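Putative oxidoreductase (Gluconobacter oxydans, PDB 3WJ7) is a member of the short-chain dehydrogenase/reductase family that probably uses a nicotinamide coenzyme to oxidise or reduce carbonyl substrates. Local coordinates at residues Ile122-Val127 with Ile177-Ser182; Val185-Ile190 with Ile217-Asp222. All blocks are in the same frame, centred on the assembly; numbering follows the deposited sequence.

Both contacts build the carboxy-terminal half of one Rossmann-type sheet, with their centres about 16 Å apart. Interaction 1 pairs strands 120-124 and 176-185; interaction 2 takes up the last residue of strand 176-185 and binds it to strand 214-219, the next parallel neighbour. The two meet where S182 packs on V218, and S182 OG is hydrogen-bonded to N216 just ahead of 217-222. Helix 220-233, which begins in interaction 2, runs back over interaction 1, where its H227 touches C124 and V179. A mercury(II) ion lies about 3 Å from the C124 side chain in interaction 1, whereas the nearest mercury to the V220 side chain in interaction 2 is about 10 Å off.

Interaction 1: Ile122-Val127 with Ile177-Ser182; sequences IYCSSV and IIVNPS
With SG of C124 swung opposite the backbone N (chi1 -161°), the sulfur reaches across to the ring of P181 on the partner strand, SG to CG being 3.5 Å; a bound mercury(II) ion sits about 3 Å from this side chain. Y123, on the opposite face, has CG anti to the backbone N (chi1 176°), which lays the ring beside I178, pointing the same way, and its CD2 comes 4.1 Å from I178 CG2. That methyl also meets CB of S125, whose OG is hydrogen-bonded to E162. Strands 122-124 and 177-181 are parallel, 26° apart. Y123 grips the opposite chain by both backbone ends: its N donates to I177 O (2.9 Å), and its O accepts from V179 N (3.0 Å), both bonds nearly linear. S125 N continues the pattern to V179 O. Past the strand end, V127 N bonds to P181 O at 3.0 Å. The two methyls of V127 spread along the partner chain, CG1 3.7 Å from N180 O and CG2 3.8 Å from S182 CA. Cut back to an alanine, V127 would lose both methyls, and the N180 carbonyl and the S182 backbone would probably be left with a gap beside them. F308 is a further neighbour of V127. This is the parallel pairing of a Rossmann sheet. S126 touches Y154, probably the tyrosine of the family's YxxxK motif. The side of I122, C124 and V179 is packed under helix 220-233, that of Y123 and I178 under helix 153-172; strand 120-124 is bordered on its other edge by strand 78-83.

Interaction 2: Val185-Ile190 with Ile217-Asp222; sequences VGPRDI and IVHVDD
The imidazole of H219 is the flat group here: V185 O lies over one face, 4.1 Å above the ring plane and displaced toward the rim, while D221 N meets the edge in plane, giving its hydrogen to ND1 at 3.0 Å. That ND1 bond makes H219 the side-chain cap at the N-cap position of helix 220-233, and its own carbonyl accepts the backbone N of D222. P187 crosses the histidine side chain at about a right angle and brings its CD to 3.7 Å from H219 CE1, obliquely to the ring. Placing CG opposite the backbone N (chi1 -159°) carries the imidazole round to P187, although the bond to CB leads away from it. The main chains join by one parallel bridge between V185 and H219, whose side chains diverge. V185 N donates to V218 O at 3.0 Å, and V185 O accepts from V220 N at 2.9 Å, so the same oxygen that lies over the ring also ties down the first turn of the helix. Before the bridge, on the 217 side, V185 CG2 touches I217 CG2 at 3.9 Å. G186 has backbone angles at which a CB would jam against V185 O and run into V220 CG1 and the P187 ring, so the lack of a side chain lets the chain pass V220 to P187, whose CD stands 4.4 Å from V220 CG1. Helix 324-337 closes the region through A331 on V185 and D330 on P187. Because ND1 accepts from the helix backbone and NE2 is hydrogen-bonded to D330 OD2, the ring is probably in the tautomer with its proton on NE2, so a single imidazole would link the helix start on one nitrogen to a carboxylate of helix 324-337 on the other.

Interaction 1: Ile122-Val127 with Ile177-Ser182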
ATOM      1  N   ILE A 122      -7.223 -17.138  24.539  1.00 31.23           N
ATOM      2  CA  ILE A 122      -8.433 -16.854  23.795  1.00 30.94           C
ATOM      3  C   ILE A 122      -8.127 -15.745  22.816  1.00 34.74           C
ATOM      4  O   ILE A 122      -7.718 -14.624  23.205  1.00 33.87           O
ATOM      5  CB  ILE A 122      -9.541 -16.412  24.713  1.00 32.65           C
ATOM      6  CG1 ILE A 122      -9.976 -17.586  25.579  1.00 33.48           C
ATOM      7  CG2 ILE A 122     -10.745 -15.848  23.937  1.00 31.26           C
ATOM      8  CD1 ILE A 122     -10.654 -16.930  26.730  1.00 35.25           C
ATOM      9  N   TYR A 123      -8.306 -16.068  21.540  1.00 35.01           N
ATOM     10  CA  TYR A 123      -7.996 -15.155  20.496  1.00 34.14           C
ATOM     11  C   TYR A 123      -9.259 -14.489  19.970  1.00 36.40           C
ATOM     12  O   TYR A 123     -10.213 -15.171  19.506  1.00 35.80           O
ATOM     13  CB  TYR A 123      -7.279 -15.864  19.366  1.00 34.63           C
ATOM     14  CG  TYR A 123      -7.031 -14.908  18.226  1.00 34.63           C
ATOM     15  CD1 TYR A 123      -6.320 -13.735  18.431  1.00 35.01           C
ATOM     16  CD2 TYR A 123      -7.576 -15.132  16.987  1.00 34.28           C
ATOM     17  CE1 TYR A 123      -6.100 -12.834  17.409  1.00 34.93           C
ATOM     18  CE2 TYR A 123      -7.367 -14.247  15.949  1.00 35.25           C
ATOM     19  CZ  TYR A 123      -6.626 -13.104  16.177  1.00 35.65           C
ATOM     20  OH  TYR A 123      -6.421 -12.246  15.169  1.00 35.50           O
ATOM     21  N   CYS A 124      -9.260 -13.151  20.024  1.00 35.77           N
ATOM     22  CA  CYS A 124     -10.376 -12.394  19.502  1.00 31.17           C
ATOM     23  C   CYS A 124     -10.175 -12.133  18.055  1.00 29.99           C
ATOM     24  O   CYS A 124      -9.238 -11.460  17.659  1.00 32.42           O
ATOM     25  CB  CYS A 124     -10.591 -11.109  20.254  1.00 32.46           C
ATOM     26  SG  CYS A 124     -12.281 -10.451  19.981  1.00 43.00           S
ATOM     27  N   SER A 125     -11.046 -12.680  17.226  1.00 29.40           N
ATOM     28  CA  SER A 125     -10.892 -12.491  15.790  1.00 27.46           C
ATOM     29  C   SER A 125     -12.138 -11.803  15.320  1.00 28.30           C
ATOM     30  O   SER A 125     -12.599 -10.914  15.994  1.00 30.79           O
ATOM     31  CB  SER A 125     -10.693 -13.839  15.156  1.00 28.64           C
ATOM     32  OG  SER A 125     -11.001 -13.877  13.798  1.00 30.78           O
ATOM     33  N   SER A 126     -12.756 -12.172  14.213  1.00 28.77           N
ATOM     34  CA  SER A 126     -13.940 -11.406  13.848  1.00 29.00           C
ATOM     35  C   SER A 126     -14.662 -12.110  12.759  1.00 29.32           C
ATOM     36  O   SER A 126     -14.065 -12.938  12.054  1.00 28.86           O
ATOM     37  CB  SER A 126     -13.542  -9.995  13.410  1.00 29.59           C
ATOM     38  OG  SER A 126     -14.469  -9.455  12.499  1.00 32.64           O
ATOM     39  N   VAL A 127     -15.948 -11.798  12.596  1.00 29.60           N
ATOM     40  CA  VAL A 127     -16.646 -12.355  11.433  1.00 31.35           C
ATOM     41  C   VAL A 127     -15.986 -11.921  10.111  1.00 33.23           C
ATOM     42  O   VAL A 127     -16.212 -12.572   9.073  1.00 37.47           O
ATOM     43  CB  VAL A 127     -18.153 -12.050  11.402  1.00 29.56           C
ATOM     44  CG1 VAL A 127     -18.837 -12.724  12.570  1.00 29.04           C
ATOM     45  CG2 VAL A 127     -18.428 -10.540  11.352  1.00 27.21           C
ATOM     46  N   ILE A 177      -8.291 -20.914  21.692  1.00 36.66           N
ATOM     47  CA  ILE A 177      -9.685 -20.983  21.329  1.00 34.28           C
ATOM     48  C   ILE A 177      -9.982 -19.662  20.641  1.00 34.29           C
ATOM     49  O   ILE A 177      -9.594 -18.603  21.152  1.00 33.23           O
ATOM     50  CB  ILE A 177     -10.524 -21.064  22.607  1.00 33.07           C
ATOM     51  CG1 ILE A 177     -10.312 -22.418  23.300  1.00 33.02           C
ATOM     52  CG2 ILE A 177     -11.974 -20.693  22.337  1.00 32.45           C
ATOM     53  CD1 ILE A 177     -10.834 -22.534  24.739  1.00 28.82           C
ATOM     54  N   ILE A 178     -10.678 -19.714  19.499  1.00 37.10           N
ATOM     55  CA  ILE A 178     -11.010 -18.519  18.714  1.00 33.65           C
ATOM     56  C   ILE A 178     -12.478 -18.091  18.808  1.00 35.55           C
ATOM     57  O   ILE A 178     -13.418 -18.882  18.638  1.00 37.21           O
ATOM     58  CB  ILE A 178     -10.698 -18.707  17.220  1.00 34.22           C
ATOM     59  CG1 ILE A 178      -9.275 -19.209  17.045  1.00 34.23           C
ATOM     60  CG2 ILE A 178     -10.978 -17.407  16.424  1.00 33.21           C
ATOM     61  CD1 ILE A 178      -8.922 -19.528  15.596  1.00 38.03           C
ATOM     62  N   VAL A 179     -12.637 -16.786  18.947  1.00 34.23           N
ATOM     63  CA  VAL A 179     -13.894 -16.108  19.038  1.00 32.05           C
ATOM     64  C   VAL A 179     -13.953 -15.113  17.836  1.00 34.81           C
ATOM     65  O   VAL A 179     -12.936 -14.510  17.446  1.00 38.11           O
ATOM     66  CB  VAL A 179     -13.865 -15.506  20.449  1.00 32.38           C
ATOM     67  CG1 VAL A 179     -14.237 -14.050  20.542  1.00 30.60           C
ATOM     68  CG2 VAL A 179     -14.576 -16.423  21.463  1.00 33.64           C
ATOM     69  N   ASN A 180     -15.118 -15.005  17.214  1.00 35.65           N
ATOM     70  CA  ASN A 180     -15.383 -14.152  16.069  1.00 35.08           C
ATOM     71  C   ASN A 180     -16.611 -13.251  16.371  1.00 35.70           C
ATOM     72  O   ASN A 180     -17.740 -13.579  16.022  1.00 36.57           O
ATOM     73  CB  ASN A 180     -15.676 -15.014  14.835  1.00 38.65           C
ATOM     74  CG  ASN A 180     -14.540 -15.984  14.482  1.00 42.30           C
ATOM     75  OD1 ASN A 180     -13.765 -15.732  13.544  1.00 44.87           O
ATOM     76  ND2 ASN A 180     -14.450 -17.102  15.202  1.00 38.41           N
ATOM     77  N   PRO A 181     -16.409 -12.119  17.043  1.00 36.60           N
ATOM     78  CA  PRO A 181     -17.493 -11.154  17.256  1.00 38.57           C
ATOM     79  C   PRO A 181     -18.002 -10.570  15.930  1.00 37.81           C
ATOM     80  O   PRO A 181     -17.242 -10.482  14.976  1.00 36.20           O
ATOM     81  CB  PRO A 181     -16.815 -10.022  18.017  1.00 40.44           C
ATOM     82  CG  PRO A 181     -15.485 -10.548  18.465  1.00 41.14           C
ATOM     83  CD  PRO A 181     -15.107 -11.618  17.504  1.00 39.29           C
ATOM     84  N   SER A 182     -19.286 -10.226  15.867  1.00 37.61           N
ATOM     85  CA  SER A 182     -19.829  -9.509  14.730  1.00 36.01           C
ATOM     86  C   SER A 182     -19.531  -8.027  14.973  1.00 35.11           C
ATOM     87  O   SER A 182     -18.444  -7.677  15.422  1.00 40.42           O
ATOM     88  CB  SER A 182     -21.336  -9.763  14.588  1.00 36.93           C
ATOM     89  OG  SER A 182     -22.060  -9.341  15.746  1.00 39.82           O
TER

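Interaction 2: Val185-Ile190 with Ile217-Asp222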
ATOM      1  N   VAL A 185     -21.987  -2.918  19.270  1.00 34.56           N
ATOM      2  CA  VAL A 185     -22.538  -1.616  19.527  1.00 34.23           C
ATOM      3  C   VAL A 185     -22.848  -1.616  21.006  1.00 37.98           C
ATOM      4  O   VAL A 185     -23.098  -2.670  21.596  1.00 43.47           O
ATOM      5  CB  VAL A 185     -23.820  -1.431  18.703  1.00 32.32           C
ATOM      6  CG1 VAL A 185     -24.605  -0.219  19.103  1.00 28.15           C
ATOM      7  CG2 VAL A 185     -23.467  -1.382  17.237  1.00 31.36           C
ATOM      8  N   GLY A 186     -22.796  -0.449  21.621  1.00 38.18           N
ATOM      9  CA  GLY A 186     -23.202  -0.322  23.005  1.00 41.56           C
ATOM     10  C   GLY A 186     -22.693   0.922  23.676  1.00 42.89           C
ATOM     11  O   GLY A 186     -22.260   1.872  22.994  1.00 47.56           O
ATOM     12  N   PRO A 187     -22.734   0.934  25.010  1.00 42.64           N
ATOM     13  CA  PRO A 187     -22.300   2.131  25.724  1.00 45.61           C
ATOM     14  C   PRO A 187     -20.792   2.207  25.756  1.00 46.14           C
ATOM     15  O   PRO A 187     -20.120   1.226  25.448  1.00 52.39           O
ATOM     16  CB  PRO A 187     -22.893   1.939  27.129  1.00 46.43           C
ATOM     17  CG  PRO A 187     -23.040   0.474  27.286  1.00 44.09           C
ATOM     18  CD  PRO A 187     -23.376  -0.039  25.902  1.00 44.88           C
ATOM     19  N   ARG A 188     -20.264   3.377  26.096  1.00 49.70           N
ATOM     20  CA  ARG A 188     -18.814   3.588  26.210  1.00 49.84           C
ATOM     21  C   ARG A 188     -18.091   3.529  24.868  1.00 47.28           C
ATOM     22  O   ARG A 188     -16.964   3.044  24.782  1.00 48.38           O
ATOM     23  CB  ARG A 188     -18.182   2.570  27.136  1.00 49.96           C
ATOM     24  CG  ARG A 188     -18.598   2.676  28.557  1.00 53.45           C
ATOM     25  CD  ARG A 188     -17.316   2.534  29.309  1.00 67.03           C
ATOM     26  NE  ARG A 188     -17.566   2.272  30.712  1.00 87.02           N
ATOM     27  CZ  ARG A 188     -16.670   2.490  31.665  1.00 92.00           C
ATOM     28  NH1 ARG A 188     -15.467   2.982  31.351  1.00 90.51           N
ATOM     29  NH2 ARG A 188     -16.984   2.216  32.921  1.00 96.30           N
ATOM     30  N   ASP A 189     -18.725   4.041  23.827  1.00 44.12           N
ATOM     31  CA  ASP A 189     -18.119   3.997  22.534  1.00 45.20           C
ATOM     32  C   ASP A 189     -17.407   5.330  22.322  1.00 48.35           C
ATOM     33  O   ASP A 189     -17.892   6.226  21.635  1.00 48.37           O
ATOM     34  CB  ASP A 189     -19.132   3.668  21.452  1.00 42.99           C
ATOM     35  CG  ASP A 189     -18.464   3.243  20.179  1.00 45.26           C
ATOM     36  OD1 ASP A 189     -17.206   3.258  20.180  1.00 50.00           O
ATOM     37  OD2 ASP A 189     -19.169   2.905  19.189  1.00 42.33           O
ATOM     38  N   ILE A 190     -16.225   5.396  22.922  1.00 49.66           N
ATOM     39  CA  ILE A 190     -15.506   6.617  23.222  1.00 48.67           C
ATOM     40  C   ILE A 190     -14.921   7.294  21.985  1.00 49.51           C
ATOM     41  O   ILE A 190     -15.084   8.495  21.797  1.00 45.91           O
ATOM     42  CB  ILE A 190     -14.446   6.277  24.279  1.00 51.40           C
ATOM     43  CG1 ILE A 190     -15.166   6.117  25.635  1.00 52.07           C
ATOM     44  CG2 ILE A 190     -13.293   7.283  24.261  1.00 49.62           C
ATOM     45  CD1 ILE A 190     -14.408   5.358  26.697  1.00 54.76           C
ATOM     46  N   ILE A 217     -25.430  -7.035  14.257  1.00 38.51           N
ATOM     47  CA  ILE A 217     -25.109  -6.226  15.433  1.00 35.87           C
ATOM     48  C   ILE A 217     -25.209  -7.009  16.740  1.00 37.02           C
ATOM     49  O   ILE A 217     -26.068  -7.878  16.894  1.00 37.60           O
ATOM     50  CB  ILE A 217     -25.947  -4.943  15.442  1.00 37.46           C
ATOM     51  CG1 ILE A 217     -25.261  -3.992  14.455  1.00 40.60           C
ATOM     52  CG2 ILE A 217     -25.977  -4.291  16.822  1.00 34.65           C
ATOM     53  CD1 ILE A 217     -26.162  -2.949  13.917  1.00 46.59           C
ATOM     54  N   VAL A 218     -24.307  -6.708  17.667  1.00 34.81           N
ATOM     55  CA  VAL A 218     -24.171  -7.472  18.868  1.00 36.23           C
ATOM     56  C   VAL A 218     -23.797  -6.544  19.965  1.00 36.52           C
ATOM     57  O   VAL A 218     -22.949  -5.688  19.782  1.00 38.86           O
ATOM     58  CB  VAL A 218     -23.067  -8.544  18.746  1.00 39.62           C
ATOM     59  CG1 VAL A 218     -21.709  -7.920  18.378  1.00 36.46           C
ATOM     60  CG2 VAL A 218     -22.994  -9.350  20.024  1.00 35.96           C
ATOM     61  N   HIS A 219     -24.439  -6.702  21.114  1.00 38.52           N
ATOM     62  CA  HIS A 219     -24.124  -5.862  22.242  1.00 36.40           C
ATOM     63  C   HIS A 219     -22.668  -6.127  22.610  1.00 35.73           C
ATOM     64  O   HIS A 219     -22.245  -7.275  22.658  1.00 36.42           O
ATOM     65  CB  HIS A 219     -25.055  -6.155  23.424  1.00 35.44           C
ATOM     66  CG  HIS A 219     -25.134  -5.036  24.403  1.00 33.01           C
ATOM     67  ND1 HIS A 219     -24.052  -4.646  25.167  1.00 33.40           N
ATOM     68  CD2 HIS A 219     -26.143  -4.188  24.706  1.00 31.12           C
ATOM     69  CE1 HIS A 219     -24.391  -3.589  25.890  1.00 33.84           C
ATOM     70  NE2 HIS A 219     -25.656  -3.297  25.635  1.00 33.04           N
ATOM     71  N   VAL A 220     -21.917  -5.056  22.837  1.00 35.81           N
ATOM     72  CA  VAL A 220     -20.520  -5.120  23.246  1.00 35.75           C
ATOM     73  C   VAL A 220     -20.344  -5.945  24.516  1.00 37.18           C
ATOM     74  O   VAL A 220     -19.364  -6.690  24.656  1.00 38.03           O
ATOM     75  CB  VAL A 220     -19.905  -3.703  23.410  1.00 35.24           C
ATOM     76  CG1 VAL A 220     -20.385  -3.036  24.685  1.00 35.71           C
ATOM     77  CG2 VAL A 220     -18.390  -3.756  23.441  1.00 34.64           C
ATOM     78  N   ASP A 221     -21.301  -5.833  25.434  1.00 43.79           N
ATOM     79  CA  ASP A 221     -21.248  -6.605  26.708  1.00 44.59           C
ATOM     80  C   ASP A 221     -21.517  -8.086  26.483  1.00 41.67           C
ATOM     81  O   ASP A 221     -21.113  -8.928  27.261  1.00 46.50           O
ATOM     82  CB  ASP A 221     -22.187  -6.002  27.750  1.00 45.20           C
ATOM     83  CG  ASP A 221     -21.669  -4.648  28.286  1.00 47.61           C
ATOM     84  OD1 ASP A 221     -20.442  -4.510  28.392  1.00 50.94           O
ATOM     85  OD2 ASP A 221     -22.465  -3.725  28.600  1.00 47.90           O
ATOM     86  N   ASP A 222     -22.173  -8.398  25.382  1.00 40.26           N
ATOM     87  CA  ASP A 222     -22.424  -9.770  25.045  1.00 38.71           C
ATOM     88  C   ASP A 222     -21.222 -10.377  24.405  1.00 38.31           C
ATOM     89  O   ASP A 222     -20.955 -11.540  24.664  1.00 38.36           O
ATOM     90  CB  ASP A 222     -23.643  -9.906  24.153  1.00 39.81           C
ATOM     91  CG  ASP A 222     -24.907  -9.696  24.914  1.00 43.13           C
ATOM     92  OD1 ASP A 222     -24.896  -9.940  26.138  1.00 46.19           O
ATOM     93  OD2 ASP A 222     -25.898  -9.239  24.326  1.00 43.47           O
TER